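Local structure of Non-sulfated chondroitin lyase E66 (Autographa californica nucleopolyhedrovirus, 3VSN) at residues 487-490 with 491-494; 31-34 with 35-38. The protein cleaves non-sulfated chondroitin as a polysaccharide lyase of the occlusion-derived virus envelope and is essential for oral infectivity of the virus. All coordinates share one frame; numbering follows the deposited sequence.

Contact 1. Residues 487-490 with 491-494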
loop_
_atom_site.group_PDB
_atom_site.type_symbol
_atom_site.label_atom_id
_atom_site.label_comp_id
_atom_site.label_asym_id
_atom_site.label_seq_id
_atom_site.Cartn_x
_atom_site.Cartn_y
_atom_site.Cartn_z
ATOM N N ASP A 487 14.063 -24.145 -2.396
ATOM C CA ASP A 487 15.129 -23.561 -3.219
ATOM C C ASP A 487 16.483 -23.816 -2.550
ATOM O O ASP A 487 16.625 -23.587 -1.350
ATOM C CB ASP A 487 14.942 -22.033 -3.353
ATOM C CG ASP A 487 13.524 -21.625 -3.766
ATOM O OD1 ASP A 487 13.076 -22.049 -4.853
ATOM O OD2 ASP A 487 12.868 -20.853 -3.015
ATOM N N LEU A 488 17.475 -24.278 -3.311
ATOM C CA LEU A 488 18.849 -24.355 -2.792
ATOM C C LEU A 488 19.417 -22.942 -2.665
ATOM O O LEU A 488 18.836 -21.988 -3.197
ATOM C CB LEU A 488 19.746 -25.207 -3.697
ATOM C CG LEU A 488 19.418 -26.693 -3.901
ATOM C CD1 LEU A 488 20.448 -27.326 -4.828
ATOM C CD2 LEU A 488 19.355 -27.457 -2.588
ATOM N N SER A 489 20.541 -22.796 -1.963
ATOM C CA SER A 489 21.177 -21.485 -1.842
ATOM C C SER A 489 21.513 -20.955 -3.235
ATOM O O SER A 489 21.634 -21.732 -4.190
ATOM C CB SER A 489 22.440 -21.550 -0.982
ATOM O OG SER A 489 23.515 -22.129 -1.701
ATOM N N PHE A 490 21.654 -19.639 -3.352
ATOM C CA PHE A 490 21.995 -19.035 -4.636
ATOM C C PHE A 490 23.330 -19.568 -5.164
ATOM O O PHE A 490 23.466 -19.827 -6.357
ATOM C CB PHE A 490 22.014 -17.504 -4.552
ATOM C CG PHE A 490 20.668 -16.880 -4.265
ATOM C CD1 PHE A 490 19.481 -17.579 -4.487
ATOM C CD2 PHE A 490 20.592 -15.571 -3.801
ATOM C CE1 PHE A 490 18.250 -16.992 -4.229
ATOM C CE2 PHE A 490 19.370 -14.976 -3.546
ATOM C CZ PHE A 490 18.195 -15.686 -3.763
ATOM N N GLU A 491 24.303 -19.761 -4.272
ATOM C CA GLU A 491 25.597 -20.288 -4.694
ATOM C C GLU A 491 25.499 -21.735 -5.184
ATOM O O GLU A 491 26.096 -22.081 -6.205
ATOM C CB GLU A 491 26.655 -20.136 -3.599
ATOM C CG GLU A 491 28.079 -20.245 -4.127
ATOM C CD GLU A 491 29.083 -19.440 -3.314
ATOM O OE1 GLU A 491 29.211 -19.701 -2.102
ATOM O OE2 GLU A 491 29.758 -18.556 -3.893
ATOM N N ALA A 492 24.735 -22.565 -4.477
ATOM C CA ALA A 492 24.519 -23.953 -4.893
ATOM C C ALA A 492 23.794 -24.035 -6.239
ATOM O O ALA A 492 24.146 -24.855 -7.085
ATOM C CB ALA A 492 23.760 -24.730 -3.822
ATOM N N GLN A 493 22.791 -23.178 -6.433
ATOM C CA GLN A 493 22.081 -23.093 -7.713
ATOM C C GLN A 493 23.035 -22.711 -8.843
ATOM O O GLN A 493 22.999 -23.308 -9.917
ATOM C CB GLN A 493 20.932 -22.082 -7.647
ATOM C CG GLN A 493 19.720 -22.543 -6.848
ATOM C CD GLN A 493 18.540 -21.602 -7.006
ATOM O OE1 GLN A 493 18.118 -21.302 -8.124
ATOM N NE2 GLN A 493 18.004 -21.124 -5.886
ATOM N N ARG A 494 23.890 -21.720 -8.588
ATOM C CA ARG A 494 24.898 -21.292 -9.557
ATOM C C ARG A 494 25.807 -22.454 -9.977
ATOM O O ARG A 494 25.947 -22.734 -11.172
ATOM C CB ARG A 494 25.733 -20.133 -8.994
ATOM C CG ARG A 494 26.795 -19.595 -9.948
ATOM C CD ARG A 494 27.773 -18.686 -9.215
ATOM N NE ARG A 494 28.738 -18.044 -10.113
ATOM C CZ ARG A 494 28.503 -16.927 -10.798
ATOM N NH1 ARG A 494 27.327 -16.313 -10.705
ATOM N NH2 ARG A 494 29.446 -16.418 -11.583
#

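Contact 2. Residues 31-34 with 35-38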
loop_
_atom_site.group_PDB
_atom_site.type_symbol
_atom_site.label_atom_id
_atom_site.label_comp_id
_atom_site.label_asym_id
_atom_site.label_seq_id
_atom_site.Cartn_x
_atom_site.Cartn_y
_atom_site.Cartn_z
ATOM N N LEU A 31 -33.961 0.501 13.111
ATOM C CA LEU A 31 -33.087 -0.138 14.093
ATOM C C LEU A 31 -32.933 -1.635 13.834
ATOM O O LEU A 31 -31.815 -2.151 13.813
ATOM C CB LEU A 31 -33.595 0.111 15.522
ATOM C CG LEU A 31 -32.833 -0.533 16.689
ATOM C CD1 LEU A 31 -31.394 -0.038 16.752
ATOM C CD2 LEU A 31 -33.546 -0.264 18.007
ATOM N N GLN A 32 -34.056 -2.324 13.637
ATOM C CA GLN A 32 -34.033 -3.765 13.393
ATOM C C GLN A 32 -33.311 -4.117 12.085
ATOM O O GLN A 32 -32.566 -5.097 12.034
ATOM C CB GLN A 32 -35.446 -4.349 13.440
ATOM C CG GLN A 32 -36.034 -4.345 14.845
ATOM C CD GLN A 32 -37.491 -4.765 14.902
ATOM O OE1 GLN A 32 -38.185 -4.810 13.885
ATOM N NE2 GLN A 32 -37.963 -5.069 16.104
ATOM N N ASN A 33 -33.520 -3.306 11.051
ATOM C CA ASN A 33 -32.822 -3.479 9.776
ATOM C C ASN A 33 -31.310 -3.264 9.895
ATOM O O ASN A 33 -30.529 -4.005 9.293
ATOM C CB ASN A 33 -33.400 -2.552 8.702
ATOM C CG ASN A 33 -34.825 -2.916 8.303
ATOM O OD1 ASN A 33 -35.292 -4.035 8.529
ATOM N ND2 ASN A 33 -35.521 -1.961 7.699
ATOM N N PHE A 34 -30.899 -2.254 10.663
ATOM C CA PHE A 34 -29.471 -2.011 10.881
ATOM C C PHE A 34 -28.822 -3.154 11.651
ATOM O O PHE A 34 -27.739 -3.612 11.287
ATOM C CB PHE A 34 -29.193 -0.684 11.597
ATOM C CG PHE A 34 -27.743 -0.504 11.966
ATOM C CD1 PHE A 34 -26.787 -0.276 10.977
ATOM C CD2 PHE A 34 -27.322 -0.611 13.290
ATOM C CE1 PHE A 34 -25.448 -0.136 11.299
ATOM C CE2 PHE A 34 -25.982 -0.465 13.620
ATOM C CZ PHE A 34 -25.045 -0.228 12.620
ATOM N N GLU A 35 -29.486 -3.609 12.712
ATOM C CA GLU A 35 -28.969 -4.715 13.514
ATOM C C GLU A 35 -28.846 -5.999 12.694
ATOM O O GLU A 35 -27.887 -6.751 12.863
ATOM C CB GLU A 35 -29.811 -4.927 14.775
ATOM C CG GLU A 35 -29.583 -3.849 15.828
ATOM C CD GLU A 35 -30.434 -4.025 17.073
ATOM O OE1 GLU A 35 -31.200 -5.012 17.150
ATOM O OE2 GLU A 35 -30.336 -3.166 17.979
ATOM N N ARG A 36 -29.800 -6.223 11.790
ATOM C CA ARG A 36 -29.753 -7.361 10.869
ATOM C C ARG A 36 -28.564 -7.256 9.906
ATOM O O ARG A 36 -27.821 -8.224 9.711
ATOM C CB ARG A 36 -31.067 -7.469 10.079
ATOM C CG ARG A 36 -31.179 -8.726 9.227
ATOM C CD ARG A 36 -32.583 -8.910 8.659
ATOM N NE ARG A 36 -33.568 -9.170 9.710
ATOM C CZ ARG A 36 -34.495 -8.300 10.108
ATOM N NH1 ARG A 36 -34.590 -7.103 9.538
ATOM N NH2 ARG A 36 -35.332 -8.634 11.078
ATOM N N TRP A 37 -28.398 -6.076 9.315
ATOM C CA TRP A 37 -27.292 -5.805 8.401
ATOM C C TRP A 37 -25.961 -5.961 9.097
ATOM O O TRP A 37 -25.027 -6.540 8.535
ATOM C CB TRP A 37 -27.459 -4.420 7.785
ATOM C CG TRP A 37 -26.289 -3.939 6.960
ATOM C CD1 TRP A 37 -26.092 -4.089 5.587
ATOM C CD2 TRP A 37 -25.120 -3.187 7.434
ATOM N NE1 TRP A 37 -24.909 -3.506 5.198
ATOM C CE2 TRP A 37 -24.277 -2.949 6.254
ATOM C CE3 TRP A 37 -24.699 -2.710 8.672
ATOM C CZ2 TRP A 37 -23.075 -2.264 6.337
ATOM C CZ3 TRP A 37 -23.481 -2.018 8.742
ATOM C CH2 TRP A 37 -22.691 -1.801 7.600
ATOM N N PHE A 38 -25.877 -5.476 10.337
ATOM C CA PHE A 38 -24.657 -5.568 11.147
ATOM C C PHE A 38 -24.241 -7.025 11.358
ATOM O O PHE A 38 -23.080 -7.385 11.142
ATOM C CB PHE A 38 -24.856 -4.855 12.496
ATOM C CG PHE A 38 -23.625 -4.817 13.364
ATOM C CD1 PHE A 38 -23.264 -5.917 14.140
ATOM C CD2 PHE A 38 -22.838 -3.670 13.428
ATOM C CE1 PHE A 38 -22.136 -5.880 14.948
ATOM C CE2 PHE A 38 -21.707 -3.629 14.233
ATOM C CZ PHE A 38 -21.357 -4.735 14.993
HETATM O O HOH W 1 -37.718 -6.507 11.449
#

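Contact 1. Residues 487-490 with 491-494
Ser489 is the N-cap of helix 490-496, and its OG accepts the backbone N-H of Ala492 at 3.1 Å, a capping bond. The hydroxyl reaches this N-H because chi1 of 76° sets OG between the backbone N and the carbonyl carbon of its own residue, turned toward the first turn of the helix. Ala492 CB packs against the same OG at 3.4 Å. The carbonyl of Ser489 then opens the backbone pattern by accepting from Gln493 N, and Phe490 O receives the N-H of Arg494 one step later.

Gln493 doubles back over this entry. From CB its chain runs extended beyond CG, and CG passes 3.4 Å from Ser489 O on the way to the preceding loop. Both ends of the amide are bonded: OE1 accepts from Thr505 N on strand 504-506, while NE2 donates to Leu488 O. One side chain thus ties the residue before the cap to a neighbouring strand and fixes the rotation of its own amide. Beside it, Phe490 points the same way, with ring and amide planes 74° apart; NE2 lies at the edge of the ring, 4.1 Å from CD1. The ring itself is buried against Leu477, Arg479 and Val536, and the carboxylate of Glu534 accepts the N-H groups of Phe490 and Glu491, which would suit the positive end of the helix dipole.

On the outer side, Leu488 CB meets Ala492 CB at 4.0 Å. The bond from Gln493 NE2 to Leu488 O is 2.9 Å long and almost straight at 171°, with the acceptor in the plane of the glutamine amide but NE2 tilted from that of the carbonyl.

Contact 2. Residues 31-34 with 35-38
Glu35 folds back along helix 29-48 against Leu31, one turn earlier, and its side chain can be followed outward atom by atom. CB lies 3.6 Å from Leu31 O, the carbonyl that also accepts the backbone N-H of Glu35. CG, set anti to the carbonyl carbon of its own residue (chi1 -74°), stays close to the same oxygen, and the extended chain leaves CD still near Leu31 O and 4.1 Å from Leu31 CD1. At the end OE2 touches that methyl at 3.5 Å. The carboxylate is buried, but Tyr201 OH and Tyr161 OH hydrogen-bond to OE2 and Asn156 ND2 to OE1, a setting that would suit a negative charge.

On another side of the helix, Phe34 meets two later aromatic residues. Its CE1 approaches Trp37 CZ3 at 3.7 Å; the planes of the phenyl and the indole six-membered ring differ by 27°, yet the rings are slid so far apart that they barely overlap. Phe34 CZ reaches Phe38 CD2 more loosely, at 4.2 Å. The polar side is bridged by a water that donates to Gln32 OE1 and accepts from Arg36 NH2, lying at the edge of the guanidinium.

The apolar side chains pack the helix among others of the alpha/alpha toroid: Leu31 and Phe34 lie on helix 189-205, Phe34 and Phe38 on helix 138-154, and Trp37 meets Tyr264 and Tyr267 of helix 262-269.

Overall arrangement
Contacts 1 and 2 belong to different parts of the lyase and do not touch: their centres are 57 Å apart and their nearest atoms about 41 Å. They lie on opposite sides of the centre of the chain, contact 2 in the helical N-terminal domain and contact 1 beside the sheets of the beta-sandwich portion. Both are local, within one helix or at its start, and in each a buried aromatic residue and a hydrogen-bonded polar side chain face other elements of the fold. Neither reaches the catalytic residues Asn191, His246 and Tyr254, the transition-state stabiliser Arg300 or Glu350, which is important for activity, although helix 189-205, which contacts 31-34, also carries Asn191.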